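Local coordinates for fatty acid-binding protein homolog (Ascaris suum, PDB 6I8X), which binds fatty acids inside a beta-barrel and may sequester potentially toxic fatty acids and their peroxidation products or help maintain the eggshell's lipid layer, at residues E108-V113 / E120-R125; T8-F13 / F98-P103. All blocks are in the same frame, centred on the assembly; numbering follows the deposited sequence.

Interaction 1 of 2, residues E108-V113 / E120-R125; sequences ETHIKV and ETYEYR. With EDO (1,2-ethanediol), chain H.
The carboxylate of Glu108 is gripped at both oxygens. Tyr124 OH donates to Glu108 OE1 at 2.7 Å, meeting that oxygen nearly along its C-O direction, and carboxylate and phenol ring lie almost flat together, their planes 12° apart. Glu108 OE2 accepts from His110 NE2, also at 2.7 Å; this donor stands above the carboxylate plane, although the oxygen lies in the plane of the imidazole. His110 is two residues on in the same strand, so of these two bonds only that of Tyr124 crosses to 120-125. Together they fix the rotation of the carboxylate. Extended, with CG anti to the backbone N (chi1 179°), Glu108 reaches over the sheet face it shares with His110 and Tyr122 to the phenol. The ring of Tyr122 turns its edge toward the face of His110 in an offset edge-to-face pair with planes at 66°, Tyr122 CE2 and His110 CD2 being 3.6 Å apart. On the other face Thr109 and Thr121 share a hydrogen bond, OG1 to OG1, at 3.1 Å.

The backbone bonds show the strands antiparallel, 4.6 Å between the segment axes at closest approach. Tyr122 N to Glu108 O (2.8 Å) and His110 N to Glu120 O (2.9 Å) mark hydrogen-bonded pairs either side of the non-hydrogen-bonded Thr109-Thr121. An ethanediol, probably from the crystallisation liquor, bonds weakly to Thr121 O and Glu123 OE1. Tyr124 OH is also hydrogen-bonded to Lys49 of the vaccenic acid pocket. His110 ND1 is hydrogen-bonded to His94 of strand 93-100, and Glu120 to Tyr28 of helix 25-31, with a salt bridge to Arg32 just beyond it. The hairpin of strands 105-112 and 119-127 thus sits in the barrel wall between strands 93-100 and 130-137, the latter placing Met133 and Met135 against Tyr122.

Interaction 2 of 2, residues T8-F13 / F98-P103; sequences TLPDKF and FDLKDP. With EDO (1,2-ethanediol), chain F.
Pro103 O receives Lys12 NZ at 2.8 Å, the one hydrogen bond between the two segments, with the ammonium well above the carbonyl plane (43° out of it). The same oxygen touches Pro10 CG at 3.3 Å and lies at the edge of the Phe13 ring, near its plane, 3.7 Å from Phe13 CE2. Beside this polar point, Pro10 and Leu100 meet tip to tip, Pro10 CD to Leu100 CD1 at 3.9 Å, and the same methyl, Leu100 CD1, lies 3.4 Å from Thr8 O.

Lys12 gets there by bending at chi3 (-103°) and chi4 (75°), which folds its amine back toward Pro103. A short 3-10 turn sets the donor side, closed by Phe13 N to Pro10 O at 3.1 Å. Further out, Lys12 O bonds Arg126, Thr8 OG1 bonds Asp60, and an ethanediol, probably from the crystallisation liquor, bonds weakly to Asp11 OD2. On the acceptor side the chain turns a corner at Lys101, while Asp102 OD1 is held by Thr105 and Asn104. The contact therefore combines one charged donor on a neutral carbonyl, one apolar pair, Pro10 with Leu100, and carbon contacts to carbonyl oxygens; because Pro103 is exposed and Lys12 partly so, water probably competes for the bond.

Interaction 2 closes before interaction 1 opens along the chain, and their centres lie about 14 Å apart. Both reach the same antiparallel sheet: strand 93-100, which carries Phe98 to Leu100, is followed by and paired with strand 105-112, the first strand of the hairpin at 108-113 / 120-125. They touch through packing, with Phe98 CE1 3.5 Å from Glu108 OE1 and Phe13 CE1 3.5 Å from Tyr124 O. Interaction 1 lies in the barrel wall, the side chain of Tyr124 about 5 Å from the vaccenic acid; interaction 2 joins the segment leading into strand 15-23 to the last part of strand 93-100 and the corner at Lys101, at the surface, with the side chain of Phe13 about 14 Å from that lipid.

Interaction 1 of 2, residues E108-V113 / E120-R125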
loop_
_atom_site.group_PDB
_atom_site.type_symbol
_atom_site.label_atom_id
_atom_site.label_comp_id
_atom_site.label_asym_id
_atom_site.label_seq_id
_atom_site.Cartn_x
_atom_site.Cartn_y
_atom_site.Cartn_z
ATOM N N GLU A 108 2.713 -3.908 -3.822
ATOM C CA GLU A 108 2.913 -4.046 -2.390
ATOM C C GLU A 108 2.280 -5.383 -2.036
ATOM O O GLU A 108 1.055 -5.551 -2.111
ATOM C CB GLU A 108 2.242 -2.880 -1.637
ATOM C CG GLU A 108 2.362 -2.930 -0.122
ATOM C CD GLU A 108 1.594 -1.848 0.634
ATOM O OE1 GLU A 108 1.134 -0.874 -0.001
ATOM O OE2 GLU A 108 1.474 -1.960 1.874
ATOM N N THR A 109 3.124 -6.341 -1.685
ATOM C CA THR A 109 2.702 -7.686 -1.372
ATOM C C THR A 109 2.814 -7.928 0.125
ATOM O O THR A 109 3.837 -7.618 0.735
ATOM C CB THR A 109 3.511 -8.675 -2.234
ATOM O OG1 THR A 109 3.440 -8.236 -3.598
ATOM C CG2 THR A 109 3.005 -10.134 -2.117
ATOM N N HIS A 110 1.740 -8.472 0.706
ATOM C CA HIS A 110 1.651 -8.836 2.117
ATOM C C HIS A 110 1.472 -10.327 2.236
ATOM O O HIS A 110 0.675 -10.927 1.507
ATOM C CB HIS A 110 0.475 -8.136 2.815
ATOM C CG HIS A 110 0.631 -6.654 2.948
ATOM N ND1 HIS A 110 0.527 -6.028 4.181
ATOM C CD2 HIS A 110 0.841 -5.713 2.001
ATOM C CE1 HIS A 110 0.698 -4.738 3.949
ATOM N NE2 HIS A 110 0.903 -4.500 2.657
ATOM N N ILE A 111 2.238 -10.924 3.146
ATOM C CA ILE A 111 2.118 -12.326 3.511
ATOM C C ILE A 111 1.899 -12.302 5.021
ATOM O O ILE A 111 2.706 -11.712 5.731
ATOM C CB ILE A 111 3.341 -13.214 3.116
ATOM C CG1 ILE A 111 3.664 -13.139 1.601
ATOM C CG2 ILE A 111 3.099 -14.651 3.550
ATOM C CD1 ILE A 111 5.024 -13.819 1.170
ATOM N N LYS A 112 0.824 -12.925 5.514
ATOM C CA LYS A 112 0.603 -12.984 6.962
ATOM C C LYS A 112 1.626 -13.943 7.593
ATOM O O LYS A 112 1.890 -15.010 7.036
ATOM C CB LYS A 112 -0.849 -13.369 7.295
ATOM C CG LYS A 112 -1.782 -12.190 7.196
ATOM C CD LYS A 112 -3.238 -12.577 7.281
ATOM C CE LYS A 112 -4.119 -11.381 6.999
ATOM N NZ LYS A 112 -5.545 -11.762 6.827
ATOM N N VAL A 113 2.271 -13.510 8.692
ATOM C CA VAL A 113 3.275 -14.303 9.404
ATOM C C VAL A 113 2.608 -15.547 10.053
ATOM O O VAL A 113 3.130 -16.666 9.938
ATOM C CB VAL A 113 4.095 -13.433 10.409
ATOM C CG1 VAL A 113 4.939 -14.294 11.358
ATOM C CG2 VAL A 113 4.985 -12.442 9.667
ATOM N N GLU A 120 -1.368 -11.534 -0.593
ATOM C CA GLU A 120 -2.114 -10.554 -1.365
ATOM C C GLU A 120 -1.245 -9.395 -1.865
ATOM O O GLU A 120 -0.496 -8.801 -1.085
ATOM C CB GLU A 120 -3.330 -10.038 -0.579
ATOM C CG GLU A 120 -4.082 -8.968 -1.350
ATOM C CD GLU A 120 -5.499 -8.665 -0.935
ATOM O OE1 GLU A 120 -5.753 -8.570 0.285
ATOM O OE2 GLU A 120 -6.335 -8.431 -1.836
ATOM N N THR A 121 -1.399 -9.053 -3.161
ATOM C CA THR A 121 -0.714 -7.945 -3.815
ATOM C C THR A 121 -1.658 -6.762 -4.111
ATOM O O THR A 121 -2.745 -6.956 -4.678
ATOM C CB THR A 121 0.024 -8.444 -5.073
ATOM O OG1 THR A 121 0.891 -9.519 -4.700
ATOM C CG2 THR A 121 0.849 -7.339 -5.760
ATOM N N TYR A 122 -1.216 -5.539 -3.750
ATOM C CA TYR A 122 -1.917 -4.273 -4.053
ATOM C C TYR A 122 -1.110 -3.540 -5.119
ATOM O O TYR A 122 0.114 -3.535 -5.073
ATOM C CB TYR A 122 -2.078 -3.370 -2.821
ATOM C CG TYR A 122 -2.636 -4.081 -1.615
ATOM C CD1 TYR A 122 -3.910 -4.639 -1.637
ATOM C CD2 TYR A 122 -1.873 -4.244 -0.464
ATOM C CE1 TYR A 122 -4.433 -5.298 -0.523
ATOM C CE2 TYR A 122 -2.369 -4.937 0.643
ATOM C CZ TYR A 122 -3.656 -5.449 0.614
ATOM O OH TYR A 122 -4.164 -6.099 1.715
ATOM N N GLU A 123 -1.797 -2.910 -6.062
ATOM C CA GLU A 123 -1.186 -2.202 -7.175
ATOM C C GLU A 123 -1.487 -0.702 -7.099
ATOM O O GLU A 123 -2.625 -0.322 -6.849
ATOM C CB GLU A 123 -1.730 -2.819 -8.461
ATOM C CG GLU A 123 -1.288 -2.179 -9.761
ATOM C CD GLU A 123 -2.009 -2.716 -10.986
ATOM O OE1 GLU A 123 -2.350 -3.922 -11.007
ATOM O OE2 GLU A 123 -2.235 -1.922 -11.928
ATOM N N TYR A 124 -0.460 0.147 -7.306
ATOM C CA TYR A 124 -0.623 1.589 -7.307
ATOM C C TYR A 124 -0.248 2.154 -8.642
ATOM O O TYR A 124 0.778 1.786 -9.218
ATOM C CB TYR A 124 0.203 2.288 -6.234
ATOM C CG TYR A 124 -0.089 1.888 -4.814
ATOM C CD1 TYR A 124 -0.971 2.629 -4.031
ATOM C CD2 TYR A 124 0.630 0.863 -4.196
ATOM C CE1 TYR A 124 -1.145 2.353 -2.678
ATOM C CE2 TYR A 124 0.448 0.565 -2.847
ATOM C CZ TYR A 124 -0.442 1.312 -2.091
ATOM O OH TYR A 124 -0.611 1.053 -0.753
ATOM N N ARG A 125 -1.079 3.094 -9.129
ATOM C CA ARG A 125 -0.854 3.755 -10.401
ATOM C C ARG A 125 -1.184 5.205 -10.256
ATOM O O ARG A 125 -2.053 5.562 -9.480
ATOM C CB ARG A 125 -1.719 3.123 -11.504
ATOM C CG ARG A 125 -1.326 1.691 -11.881
ATOM C CD ARG A 125 -2.125 1.161 -13.059
ATOM N NE ARG A 125 -1.760 1.831 -14.308
ATOM C CZ ARG A 125 -0.798 1.423 -15.127
ATOM N NH1 ARG A 125 -0.106 0.324 -14.855
ATOM N NH2 ARG A 125 -0.529 2.105 -16.233
HETATM C C1 EDO H . -4.772 -6.810 -8.082
HETATM O O1 EDO H . -3.457 -6.311 -7.889
HETATM C C2 EDO H . -5.618 -5.807 -8.917
HETATM O O2 EDO H . -4.892 -5.431 -10.073
#

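Interaction 2 of 2, residues T8-F13 / F98-P103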
loop_
_atom_site.group_PDB
_atom_site.type_symbol
_atom_site.label_atom_id
_atom_site.label_comp_id
_atom_site.label_asym_id
_atom_site.label_seq_id
_atom_site.Cartn_x
_atom_site.Cartn_y
_atom_site.Cartn_z
ATOM N N THR A 8 14.828 2.449 -8.617
ATOM C CA THR A 8 14.483 3.794 -8.123
ATOM C C THR A 8 12.965 3.965 -8.185
ATOM O O THR A 8 12.339 3.617 -9.189
ATOM C CB THR A 8 15.280 4.919 -8.835
ATOM O OG1 THR A 8 16.662 4.726 -8.556
ATOM C CG2 THR A 8 14.902 6.342 -8.341
ATOM N N LEU A 9 12.373 4.457 -7.100
ATOM C CA LEU A 9 10.936 4.710 -7.079
ATOM C C LEU A 9 10.698 5.969 -7.925
ATOM O O LEU A 9 11.281 7.015 -7.634
ATOM C CB LEU A 9 10.423 4.906 -5.616
ATOM C CG LEU A 9 8.914 5.017 -5.354
ATOM C CD1 LEU A 9 8.185 3.739 -5.725
ATOM C CD2 LEU A 9 8.644 5.291 -3.880
ATOM N N PRO A 10 9.912 5.880 -9.014
ATOM C CA PRO A 10 9.600 7.093 -9.789
ATOM C C PRO A 10 8.984 8.184 -8.895
ATOM O O PRO A 10 8.231 7.849 -7.989
ATOM C CB PRO A 10 8.587 6.586 -10.834
ATOM C CG PRO A 10 8.862 5.125 -10.931
ATOM C CD PRO A 10 9.153 4.722 -9.527
ATOM N N ASP A 11 9.322 9.477 -9.143
ATOM C CA ASP A 11 8.843 10.664 -8.410
ATOM C C ASP A 11 7.319 10.764 -8.340
ATOM O O ASP A 11 6.793 11.379 -7.420
ATOM C CB ASP A 11 9.459 11.951 -8.966
ATOM C CG ASP A 11 10.922 12.088 -8.615
ATOM O OD1 ASP A 11 11.258 11.970 -7.417
ATOM O OD2 ASP A 11 11.736 12.329 -9.534
ATOM N N LYS A 12 6.641 10.159 -9.334
ATOM C CA LYS A 12 5.203 9.943 -9.522
ATOM C C LYS A 12 4.582 9.431 -8.204
ATOM O O LYS A 12 3.457 9.768 -7.880
ATOM C CB LYS A 12 5.062 8.758 -10.516
ATOM C CG LYS A 12 4.205 8.977 -11.722
ATOM C CD LYS A 12 3.907 7.637 -12.391
ATOM C CE LYS A 12 4.729 7.377 -13.632
ATOM N NZ LYS A 12 6.132 7.013 -13.304
ATOM N N PHE A 13 5.294 8.527 -7.513
ATOM C CA PHE A 13 4.832 7.849 -6.309
ATOM C C PHE A 13 5.258 8.511 -5.009
ATOM O O PHE A 13 4.827 8.077 -3.952
ATOM C CB PHE A 13 5.271 6.378 -6.351
ATOM C CG PHE A 13 4.670 5.630 -7.514
ATOM C CD1 PHE A 13 3.302 5.340 -7.548
ATOM C CD2 PHE A 13 5.459 5.231 -8.587
ATOM C CE1 PHE A 13 2.735 4.681 -8.643
ATOM C CE2 PHE A 13 4.895 4.551 -9.676
ATOM C CZ PHE A 13 3.537 4.283 -9.696
ATOM N N PHE A 98 7.670 -4.100 -1.389
ATOM C CA PHE A 98 7.278 -3.134 -2.407
ATOM C C PHE A 98 8.154 -3.457 -3.599
ATOM O O PHE A 98 9.314 -3.837 -3.429
ATOM C CB PHE A 98 7.537 -1.699 -1.972
ATOM C CG PHE A 98 6.620 -1.213 -0.881
ATOM C CD1 PHE A 98 5.412 -0.597 -1.189
ATOM C CD2 PHE A 98 6.981 -1.329 0.455
ATOM C CE1 PHE A 98 4.581 -0.115 -0.177
ATOM C CE2 PHE A 98 6.145 -0.835 1.471
ATOM C CZ PHE A 98 4.956 -0.232 1.146
ATOM N N ASP A 99 7.604 -3.336 -4.807
ATOM C CA ASP A 99 8.334 -3.604 -6.038
ATOM C C ASP A 99 7.720 -2.845 -7.192
ATOM O O ASP A 99 6.616 -2.330 -7.070
ATOM C CB ASP A 99 8.360 -5.112 -6.324
ATOM C CG ASP A 99 9.624 -5.625 -7.015
ATOM O OD1 ASP A 99 10.425 -4.780 -7.528
ATOM O OD2 ASP A 99 9.795 -6.858 -7.083
ATOM N N LEU A 100 8.447 -2.742 -8.300
ATOM C CA LEU A 100 8.001 -2.079 -9.526
ATOM C C LEU A 100 7.742 -3.124 -10.575
ATOM O O LEU A 100 8.625 -3.931 -10.848
ATOM C CB LEU A 100 9.085 -1.121 -10.073
ATOM C CG LEU A 100 9.261 0.249 -9.412
ATOM C CD1 LEU A 100 10.287 1.079 -10.196
ATOM C CD2 LEU A 100 7.940 1.030 -9.353
ATOM N N LYS A 101 6.545 -3.125 -11.162
ATOM C CA LYS A 101 6.216 -4.046 -12.262
ATOM C C LYS A 101 6.690 -3.408 -13.572
ATOM O O LYS A 101 6.973 -4.105 -14.528
ATOM C CB LYS A 101 4.705 -4.332 -12.323
ATOM C CG LYS A 101 4.286 -5.597 -11.606
ATOM C CD LYS A 101 3.116 -6.257 -12.318
ATOM C CE LYS A 101 3.220 -7.761 -12.308
ATOM N NZ LYS A 101 2.310 -8.377 -13.313
ATOM N N ASP A 102 6.749 -2.070 -13.600
ATOM C CA ASP A 102 7.188 -1.211 -14.711
ATOM C C ASP A 102 7.229 0.211 -14.118
ATOM O O ASP A 102 6.809 0.350 -12.973
ATOM C CB ASP A 102 6.235 -1.314 -15.945
ATOM C CG ASP A 102 4.768 -1.014 -15.682
ATOM O OD1 ASP A 102 4.455 0.131 -15.271
ATOM O OD2 ASP A 102 3.931 -1.913 -15.913
ATOM N N PRO A 103 7.703 1.268 -14.822
ATOM C CA PRO A 103 7.765 2.607 -14.187
ATOM C C PRO A 103 6.435 3.251 -13.767
ATOM O O PRO A 103 6.438 4.229 -13.011
ATOM C CB PRO A 103 8.475 3.469 -15.236
ATOM C CG PRO A 103 8.327 2.727 -16.531
ATOM C CD PRO A 103 8.319 1.281 -16.169
HETATM C C1 EDO F . 11.395 9.984 -11.873
HETATM O O1 EDO F . 10.375 9.173 -12.433
HETATM C C2 EDO F . 12.316 9.133 -10.950
HETATM O O2 EDO F . 13.517 9.834 -10.675
#